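Cupin domain protein (Microcystis aeruginosa DIANCHI905, PDB 5ZBE) binds an iron(II) ion in the first of its two cupin domains and may be a metal-dependent enzyme, though its reaction is not established. Local coordinates at residues A[42-47]-A[81-86]; A[48-53]-A[133-138]. All blocks are in the same frame, centred on the assembly; numbering follows the deposited sequence.

Contact 1 (A[42-47]-A[81-86]). With FE2 (Fe (II) ion), chain B.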
ATOM      1  N   SER A  42     -15.341  -4.752 -13.302  1.00 36.66           N
ATOM      2  CA  SER A  42     -15.910  -4.917 -11.960  0.50 36.60           C
ATOM      3  C   SER A  42     -15.978  -6.367 -11.539  1.00 30.97           C
ATOM      4  O   SER A  42     -16.204  -7.260 -12.365  1.00 34.71           O
ATOM      5  CB  SER A  42     -17.294  -4.279 -11.856  0.50 40.86           C
ATOM      6  OG  SER A  42     -17.166  -2.879 -11.731  0.50 38.04           O
ATOM      7  N   HIS A  43     -15.740  -6.609 -10.252  1.00 30.30           N
ATOM      8  CA  HIS A  43     -15.836  -7.956  -9.718  1.00 33.87           C
ATOM      9  C   HIS A  43     -16.103  -7.920  -8.249  1.00 29.48           C
ATOM     10  O   HIS A  43     -16.139  -6.851  -7.654  1.00 30.51           O
ATOM     11  CB  HIS A  43     -14.594  -8.784 -10.036  1.00 35.39           C
ATOM     12  CG  HIS A  43     -13.349  -8.308  -9.369  1.00 33.01           C
ATOM     13  ND1 HIS A  43     -12.102  -8.633  -9.836  1.00 36.20           N
ATOM     14  CD2 HIS A  43     -13.150  -7.566  -8.258  1.00 34.93           C
ATOM     15  CE1 HIS A  43     -11.182  -8.094  -9.058  1.00 53.79           C
ATOM     16  NE2 HIS A  43     -11.795  -7.445  -8.088  1.00 29.33           N
ATOM     17  N   GLN A  44     -16.286  -9.090  -7.658  1.00 36.81           N
ATOM     18  CA  GLN A  44     -16.366  -9.197  -6.215  1.00 37.96           C
ATOM     19  C   GLN A  44     -15.591 -10.404  -5.752  1.00 33.28           C
ATOM     20  O   GLN A  44     -15.362 -11.338  -6.522  1.00 35.48           O
ATOM     21  CB  GLN A  44     -17.823  -9.259  -5.743  1.00 43.68           C
ATOM     22  CG  GLN A  44     -18.631 -10.431  -6.266  1.00 49.22           C
ATOM     23  CD  GLN A  44     -20.128 -10.144  -6.246  1.00 50.94           C
ATOM     24  OE1 GLN A  44     -20.768 -10.067  -7.299  1.00 55.35           O
ATOM     25  NE2 GLN A  44     -20.686  -9.956  -5.054  1.00 44.67           N
ATOM     26  N   HIS A  45     -15.164 -10.360  -4.492  1.00 34.93           N
ATOM     27  CA  HIS A  45     -14.446 -11.471  -3.870  1.00 33.45           C
ATOM     28  C   HIS A  45     -14.581 -11.386  -2.349  1.00 32.23           C
ATOM     29  O   HIS A  45     -14.823 -10.309  -1.799  1.00 32.95           O
ATOM     30  CB  HIS A  45     -12.968 -11.463  -4.287  1.00 32.44           C
ATOM     31  CG  HIS A  45     -12.367 -10.096  -4.432  1.00 30.44           C
ATOM     32  ND1 HIS A  45     -12.127  -9.264  -3.362  1.00 28.73           N
ATOM     33  CD2 HIS A  45     -11.902  -9.446  -5.525  1.00 30.82           C
ATOM     34  CE1 HIS A  45     -11.570  -8.144  -3.789  1.00 28.86           C
ATOM     35  NE2 HIS A  45     -11.410  -8.240  -5.097  1.00 28.90           N
ATOM     36  N   PRO A  46     -14.429 -12.528  -1.660  1.00 30.71           N
ATOM     37  CA  PRO A  46     -14.617 -12.553  -0.213  1.00 30.22           C
ATOM     38  C   PRO A  46     -13.591 -11.722   0.557  1.00 29.08           C
ATOM     39  O   PRO A  46     -13.894 -11.224   1.637  1.00 34.41           O
ATOM     40  CB  PRO A  46     -14.479 -14.039   0.148  1.00 31.53           C
ATOM     41  CG  PRO A  46     -13.869 -14.686  -1.046  1.00 36.21           C
ATOM     42  CD  PRO A  46     -14.288 -13.879  -2.224  1.00 31.75           C
ATOM     43  N   GLU A  47     -12.392 -11.571   0.010  1.00 26.11           N
ATOM     44  CA  GLU A  47     -11.388 -10.710   0.642  1.00 24.34           C
ATOM     45  C   GLU A  47     -11.824  -9.257   0.581  1.00 27.23           C
ATOM     46  O   GLU A  47     -12.320  -8.797  -0.440  1.00 27.91           O
ATOM     47  CB  GLU A  47     -10.040 -10.819  -0.050  1.00 27.19           C
ATOM     48  CG  GLU A  47      -9.458 -12.221  -0.070  1.00 28.96           C
ATOM     49  CD  GLU A  47      -9.809 -13.022  -1.327  1.00 34.60           C
ATOM     50  OE1 GLU A  47     -10.805 -12.724  -2.010  1.00 37.05           O
ATOM     51  OE2 GLU A  47      -9.073 -13.976  -1.631  1.00 43.78           O
ATOM     52  N   ASN A  81     -17.032  -8.941  -0.630  1.00 34.07           N
ATOM     53  CA  ASN A  81     -18.024  -9.163  -1.698  1.00 33.74           C
ATOM     54  C   ASN A  81     -18.710  -7.924  -2.266  1.00 33.54           C
ATOM     55  O   ASN A  81     -19.713  -8.043  -2.958  1.00 42.57           O
ATOM     56  CB  ASN A  81     -19.090 -10.164  -1.258  1.00 39.65           C
ATOM     57  CG  ASN A  81     -18.497 -11.463  -0.773  1.00 47.27           C
ATOM     58  OD1 ASN A  81     -17.872 -12.197  -1.548  1.00 51.63           O
ATOM     59  ND2 ASN A  81     -18.679 -11.754   0.514  1.00 43.38           N
ATOM     60  N   VAL A  82     -18.165  -6.746  -1.992  1.00 34.71           N
ATOM     61  CA  VAL A  82     -18.664  -5.515  -2.583  1.00 34.40           C
ATOM     62  C   VAL A  82     -18.109  -5.416  -3.997  1.00 29.99           C
ATOM     63  O   VAL A  82     -16.894  -5.489  -4.190  1.00 29.61           O
ATOM     64  CB  VAL A  82     -18.178  -4.293  -1.771  1.00 33.42           C
ATOM     65  CG1 VAL A  82     -18.505  -2.994  -2.505  1.00 41.51           C
ATOM     66  CG2 VAL A  82     -18.850  -4.288  -0.404  1.00 37.72           C
ATOM     67  N   SER A  83     -18.991  -5.241  -4.977  1.00 29.89           N
ATOM     68  CA  SER A  83     -18.559  -5.105  -6.368  0.50 32.28           C
ATOM     69  C   SER A  83     -17.761  -3.823  -6.552  1.00 32.37           C
ATOM     70  O   SER A  83     -18.178  -2.748  -6.106  1.00 34.70           O
ATOM     71  CB  SER A  83     -19.760  -5.094  -7.313  0.50 33.55           C
ATOM     72  OG  SER A  83     -20.496  -6.282  -7.169  0.50 39.38           O
ATOM     73  N   HIS A  84     -16.599  -3.943  -7.189  1.00 28.24           N
ATOM     74  CA  HIS A  84     -15.755  -2.779  -7.476  1.00 25.67           C
ATOM     75  C   HIS A  84     -14.995  -2.969  -8.773  1.00 27.41           C
ATOM     76  O   HIS A  84     -14.568  -4.080  -9.096  1.00 26.86           O
ATOM     77  CB  HIS A  84     -14.743  -2.539  -6.352  1.00 26.22           C
ATOM     78  CG  HIS A  84     -13.946  -3.755  -6.020  1.00 27.54           C
ATOM     79  ND1 HIS A  84     -14.463  -4.800  -5.296  1.00 27.47           N
ATOM     80  CD2 HIS A  84     -12.692  -4.114  -6.359  1.00 26.58           C
ATOM     81  CE1 HIS A  84     -13.544  -5.739  -5.168  1.00 27.33           C
ATOM     82  NE2 HIS A  84     -12.460  -5.348  -5.810  1.00 28.45           N
ATOM     83  N   GLY A  85     -14.813  -1.865  -9.491  1.00 26.57           N
ATOM     84  CA  GLY A  85     -14.034  -1.852 -10.731  1.00 29.79           C
ATOM     85  C   GLY A  85     -13.384  -0.500 -10.861  1.00 23.18           C
ATOM     86  O   GLY A  85     -13.639   0.400 -10.042  1.00 24.78           O
ATOM     87  N   PHE A  86     -12.538  -0.358 -11.868  1.00 24.44           N
ATOM     88  CA  PHE A  86     -11.763   0.845 -12.065  1.00 25.23           C
ATOM     89  C   PHE A  86     -11.650   1.247 -13.528  1.00 25.31           C
ATOM     90  O   PHE A  86     -11.579   0.392 -14.413  1.00 30.54           O
ATOM     91  CB  PHE A  86     -10.346   0.605 -11.542  1.00 24.95           C
ATOM     92  CG  PHE A  86     -10.292   0.216 -10.092  1.00 23.57           C
ATOM     93  CD1 PHE A  86     -10.196   1.194  -9.111  1.00 23.39           C
ATOM     94  CD2 PHE A  86     -10.334  -1.123  -9.708  1.00 23.86           C
ATOM     95  CE1 PHE A  86     -10.114   0.843  -7.769  1.00 24.88           C
ATOM     96  CE2 PHE A  86     -10.271  -1.480  -8.369  1.00 27.39           C
ATOM     97  CZ  PHE A  86     -10.159  -0.493  -7.395  1.00 26.99           C
TER
HETATM   98 FE   FE2 B 301     -10.740  -6.611  -6.313  1.00 25.55          FE
HETATM   99  O   HOH W   1     -15.439  -7.785  -3.335  1.00 29.97           O
HETATM  100  O   HOH W   2      -9.006  -7.668  -6.859  1.00 31.11           O
HETATM  101  O   HOH W   3      -9.902  -5.128  -7.585  1.00 25.79           O
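H43, H45 and H84 bring their rings together on one iron(II) ion, and this is where the contact is tightest. H43 NE2 and H84 NE2 lie 3.2 Å apart, both as metal ligands. The edge of the H43 ring is turned to the face of H84 in an offset edge-to-face pair, planes at 83°, whereas H45 meets H84 obliquely. The H84 and H45 rings are each held from the nitrogen away from the iron: H84 ND1 bonds to V82 O at 2.8 Å, and H45 ND1 to E47 O at 3.0 Å, exactly in its ring plane. With ND1 committed, NE2 is left to face the metal. This is the cupin metal site: H43 and H45 belong to the first conserved motif, H84 to the second. H43 and H84 sit on antiparallel strands 39-43 and 84-87, paired by H84 N to H43 O and H43 N to H84 O, both 3.0 Å; H45 follows in the loop. Toward solvent the packing thins. N81 N still holds H45 O at 2.8 Å, but the N81 carboxamide lies against P46 without a hydrogen bond to it, OD1 4.0 Å from P46 CD. Q44 extends toward N81, its NE2 3.0 Å from N81 O.

Contact 2 (A[48-53]-A[133-138]). With FE2 (Fe (II) ion), chain B.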
ATOM      1  N   SER A  48     -11.619  -8.555   1.684  1.00 22.77           N
ATOM      2  CA  SER A  48     -11.686  -7.104   1.727  1.00 24.78           C
ATOM      3  C   SER A  48     -10.492  -6.538   0.972  1.00 21.36           C
ATOM      4  O   SER A  48      -9.448  -7.174   0.900  1.00 24.35           O
ATOM      5  CB  SER A  48     -11.655  -6.631   3.168  1.00 27.31           C
ATOM      6  OG  SER A  48     -12.809  -7.090   3.862  1.00 32.56           O
ATOM      7  N   GLN A  49     -10.648  -5.340   0.411  1.00 21.87           N
ATOM      8  CA  GLN A  49      -9.595  -4.745  -0.411  1.00 21.83           C
ATOM      9  C   GLN A  49      -9.440  -3.264  -0.155  1.00 22.07           C
ATOM     10  O   GLN A  49     -10.419  -2.554  -0.002  1.00 23.75           O
ATOM     11  CB  GLN A  49      -9.895  -4.986  -1.891  1.00 25.22           C
ATOM     12  CG  GLN A  49      -8.843  -4.466  -2.859  1.00 24.15           C
ATOM     13  CD  GLN A  49      -9.243  -4.664  -4.313  1.00 23.51           C
ATOM     14  OE1 GLN A  49      -9.302  -3.707  -5.099  1.00 25.63           O
ATOM     15  NE2 GLN A  49      -9.534  -5.877  -4.671  1.00 22.20           N
ATOM     16  N   ILE A  50      -8.188  -2.816  -0.089  1.00 20.65           N
ATOM     17  CA  ILE A  50      -7.869  -1.398  -0.034  1.00 18.42           C
ATOM     18  C   ILE A  50      -6.758  -1.130  -0.998  1.00 16.77           C
ATOM     19  O   ILE A  50      -6.049  -2.058  -1.397  1.00 18.84           O
ATOM     20  CB  ILE A  50      -7.440  -0.937   1.372  1.00 20.20           C
ATOM     21  CG1 ILE A  50      -6.241  -1.744   1.861  1.00 20.62           C
ATOM     22  CG2 ILE A  50      -8.600  -1.053   2.346  1.00 22.78           C
ATOM     23  CD1 ILE A  50      -5.760  -1.349   3.246  1.00 23.15           C
ATOM     24  N   GLY A  51      -6.598   0.120  -1.399  1.00 17.77           N
ATOM     25  CA  GLY A  51      -5.504   0.468  -2.285  1.00 17.77           C
ATOM     26  C   GLY A  51      -5.408   1.936  -2.577  1.00 18.08           C
ATOM     27  O   GLY A  51      -6.290   2.704  -2.203  1.00 19.43           O
ATOM     28  N   MET A  52      -4.312   2.317  -3.234  1.00 16.69           N
ATOM     29  CA  MET A  52      -4.064   3.696  -3.645  0.50 18.44           C
ATOM     30  C   MET A  52      -3.409   3.778  -4.992  1.00 18.60           C
ATOM     31  O   MET A  52      -2.647   2.892  -5.374  1.00 20.35           O
ATOM     32  CB  MET A  52      -3.102   4.390  -2.693  0.50 20.47           C
ATOM     33  CG  MET A  52      -3.485   4.296  -1.248  0.50 23.76           C
ATOM     34  SD  MET A  52      -2.362   5.295  -0.268  0.50 23.91           S
ATOM     35  CE  MET A  52      -2.305   6.875  -1.114  0.50 29.99           C
ATOM     36  N   VAL A  53      -3.659   4.887  -5.668  1.00 17.81           N
ATOM     37  CA  VAL A  53      -2.911   5.224  -6.870  1.00 18.18           C
ATOM     38  C   VAL A  53      -1.562   5.807  -6.426  1.00 17.29           C
ATOM     39  O   VAL A  53      -1.515   6.681  -5.552  1.00 18.68           O
ATOM     40  CB  VAL A  53      -3.661   6.247  -7.710  1.00 19.09           C
ATOM     41  CG1 VAL A  53      -2.833   6.690  -8.910  1.00 19.28           C
ATOM     42  CG2 VAL A  53      -5.011   5.665  -8.141  1.00 19.40           C
ATOM     43  N   SER A 133     -11.292   0.460   9.036  1.00 32.94           N
ATOM     44  CA  SER A 133     -11.853  -0.531   9.939  1.00 37.55           C
ATOM     45  C   SER A 133     -10.864  -1.644  10.280  1.00 36.27           C
ATOM     46  O   SER A 133     -10.896  -2.139  11.378  1.00 51.73           O
ATOM     47  CB  SER A 133     -13.130  -1.127   9.349  1.00 40.75           C
ATOM     48  OG  SER A 133     -12.887  -1.673   8.068  1.00 47.44           O
ATOM     49  N   TRP A 134      -9.978  -2.022   9.353  1.00 31.09           N
ATOM     50  CA  TRP A 134      -8.986  -3.091   9.602  1.00 31.01           C
ATOM     51  C   TRP A 134      -7.520  -2.707   9.273  1.00 26.36           C
ATOM     52  O   TRP A 134      -6.624  -3.546   9.279  1.00 26.26           O
ATOM     53  CB  TRP A 134      -9.366  -4.357   8.825  1.00 30.76           C
ATOM     54  CG  TRP A 134      -9.505  -4.194   7.324  1.00 29.47           C
ATOM     55  CD1 TRP A 134     -10.612  -3.763   6.642  1.00 31.83           C
ATOM     56  CD2 TRP A 134      -8.525  -4.502   6.324  1.00 28.14           C
ATOM     57  NE1 TRP A 134     -10.383  -3.772   5.285  1.00 30.17           N
ATOM     58  CE2 TRP A 134      -9.111  -4.231   5.063  1.00 29.94           C
ATOM     59  CE3 TRP A 134      -7.215  -4.986   6.366  1.00 27.30           C
ATOM     60  CZ2 TRP A 134      -8.429  -4.420   3.874  1.00 27.29           C
ATOM     61  CZ3 TRP A 134      -6.538  -5.171   5.172  1.00 26.87           C
ATOM     62  CH2 TRP A 134      -7.149  -4.886   3.943  1.00 27.85           C
ATOM     63  N   PHE A 135      -7.279  -1.430   9.034  1.00 22.55           N
ATOM     64  CA  PHE A 135      -5.996  -0.993   8.528  1.00 20.54           C
ATOM     65  C   PHE A 135      -5.743   0.439   8.907  1.00 20.12           C
ATOM     66  O   PHE A 135      -6.657   1.179   9.235  1.00 22.40           O
ATOM     67  CB  PHE A 135      -5.987  -1.083   6.998  1.00 21.89           C
ATOM     68  CG  PHE A 135      -7.047  -0.233   6.354  1.00 21.57           C
ATOM     69  CD1 PHE A 135      -6.768   1.052   5.956  1.00 25.90           C
ATOM     70  CD2 PHE A 135      -8.342  -0.711   6.210  1.00 20.01           C
ATOM     71  CE1 PHE A 135      -7.748   1.845   5.388  1.00 25.04           C
ATOM     72  CE2 PHE A 135      -9.329   0.080   5.656  1.00 25.67           C
ATOM     73  CZ  PHE A 135      -9.027   1.360   5.246  1.00 25.40           C
ATOM     74  N   GLU A 136      -4.482   0.834   8.820  1.00 19.38           N
ATOM     75  CA  GLU A 136      -4.102   2.251   8.893  1.00 20.65           C
ATOM     76  C   GLU A 136      -3.024   2.414   7.836  1.00 21.00           C
ATOM     77  O   GLU A 136      -2.106   1.591   7.749  1.00 22.25           O
ATOM     78  CB  GLU A 136      -3.556   2.644  10.271  1.00 24.65           C
ATOM     79  CG  GLU A 136      -3.032   4.075  10.352  1.00 26.55           C
ATOM     80  CD  GLU A 136      -2.716   4.539  11.768  1.00 36.60           C
ATOM     81  OE1 GLU A 136      -2.595   3.696  12.690  1.00 42.78           O
ATOM     82  OE2 GLU A 136      -2.585   5.774  11.958  1.00 43.30           O
ATOM     83  N   ILE A 137      -3.144   3.443   7.013  1.00 18.86           N
ATOM     84  CA  ILE A 137      -2.108   3.716   6.026  1.00 19.63           C
ATOM     85  C   ILE A 137      -1.352   4.960   6.455  1.00 19.13           C
ATOM     86  O   ILE A 137      -1.964   5.962   6.838  1.00 20.59           O
ATOM     87  CB  ILE A 137      -2.704   3.850   4.606  1.00 22.80           C
ATOM     88  CG1 ILE A 137      -3.286   2.489   4.183  1.00 24.38           C
ATOM     89  CG2 ILE A 137      -1.650   4.333   3.627  1.00 21.49           C
ATOM     90  CD1 ILE A 137      -3.673   2.364   2.724  1.00 28.93           C
ATOM     91  N   VAL A 138      -0.025   4.883   6.397  1.00 19.39           N
ATOM     92  CA  VAL A 138       0.849   5.975   6.797  1.00 21.11           C
ATOM     93  C   VAL A 138       1.840   6.247   5.674  1.00 20.78           C
ATOM     94  O   VAL A 138       2.541   5.353   5.201  1.00 21.95           O
ATOM     95  CB  VAL A 138       1.584   5.645   8.117  1.00 22.20           C
ATOM     96  CG1 VAL A 138       2.474   6.806   8.550  1.00 24.75           C
ATOM     97  CG2 VAL A 138       0.583   5.293   9.215  1.00 24.81           C
TER
HETATM   98 FE   FE2 B 301     -10.740  -6.611  -6.313  1.00 25.55          FE
HETATM   99  O   HOH W   2      -9.006  -7.668  -6.859  1.00 31.11           O
HETATM  100  O   HOH W   3      -9.902  -5.128  -7.585  1.00 25.79           O
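I50 sets two of its branches over the same face of the F135 ring, a fork on a single aromatic surface. Its CD1 sits 3.5 Å from F135 CG, near the root of the ring. The CG2 methyl stands 3.9 Å from the F135 ring centroid, 22° off the normal, in a CH-pi contact. This double touch depends on chi1 of 57°: CG1 lies between the backbone N and the carbonyl carbon and carries CD1 to one part of the ring, while CG2, opposite the carbonyl carbon, covers another. W134 reaches I50 from the opposite direction, its ring set obliquely. Its CZ2 meets I50 CG2 at 3.7 Å, and its NE1 lies 3.8 Å from S48 CB, while S48 OG is bonded to T103. F135 CD2 sits over one face of the indole, toward the indole's rim. Cutting I50 back to an alanine would probably open a gap over the F135 face and leave the W134 indole with less to lean on. Strands 48-53 and 135-138 run nearly parallel, 11° apart, but 9.9 Å from each other, facing across a core that I75 helps fill. This packing lies between the chain's two cupin-containing halves, consistent with a bicupin. Mostly apolar side chains meet here, without one hydrogen bond between the segments, so their hold probably rests on close fit and burial of apolar surface.

How the contacts relate
Q49, on strand 48-55, ties contact 2 to contact 1. Contact 1 gathers three histidines on the iron, and Q49, the next residue after S48 in contact 2, adds its side-chain amide; the O atoms of waters 2 and 3, each 2.1 Å from FE, bring the ligands to six. Q49 takes the place of the glutamate usual in the first cupin motif. Its neighbour I50 points to the other side of the strand, into the packing against F135, so one strand serves the metal and the join between cupin halves. Contacts 1 and 2 have their centres about 15 Å apart. A bound triethylene glycol, probably from crystallisation, lies about 4 Å from the Q49 side chain, consistent with an accessible pocket there.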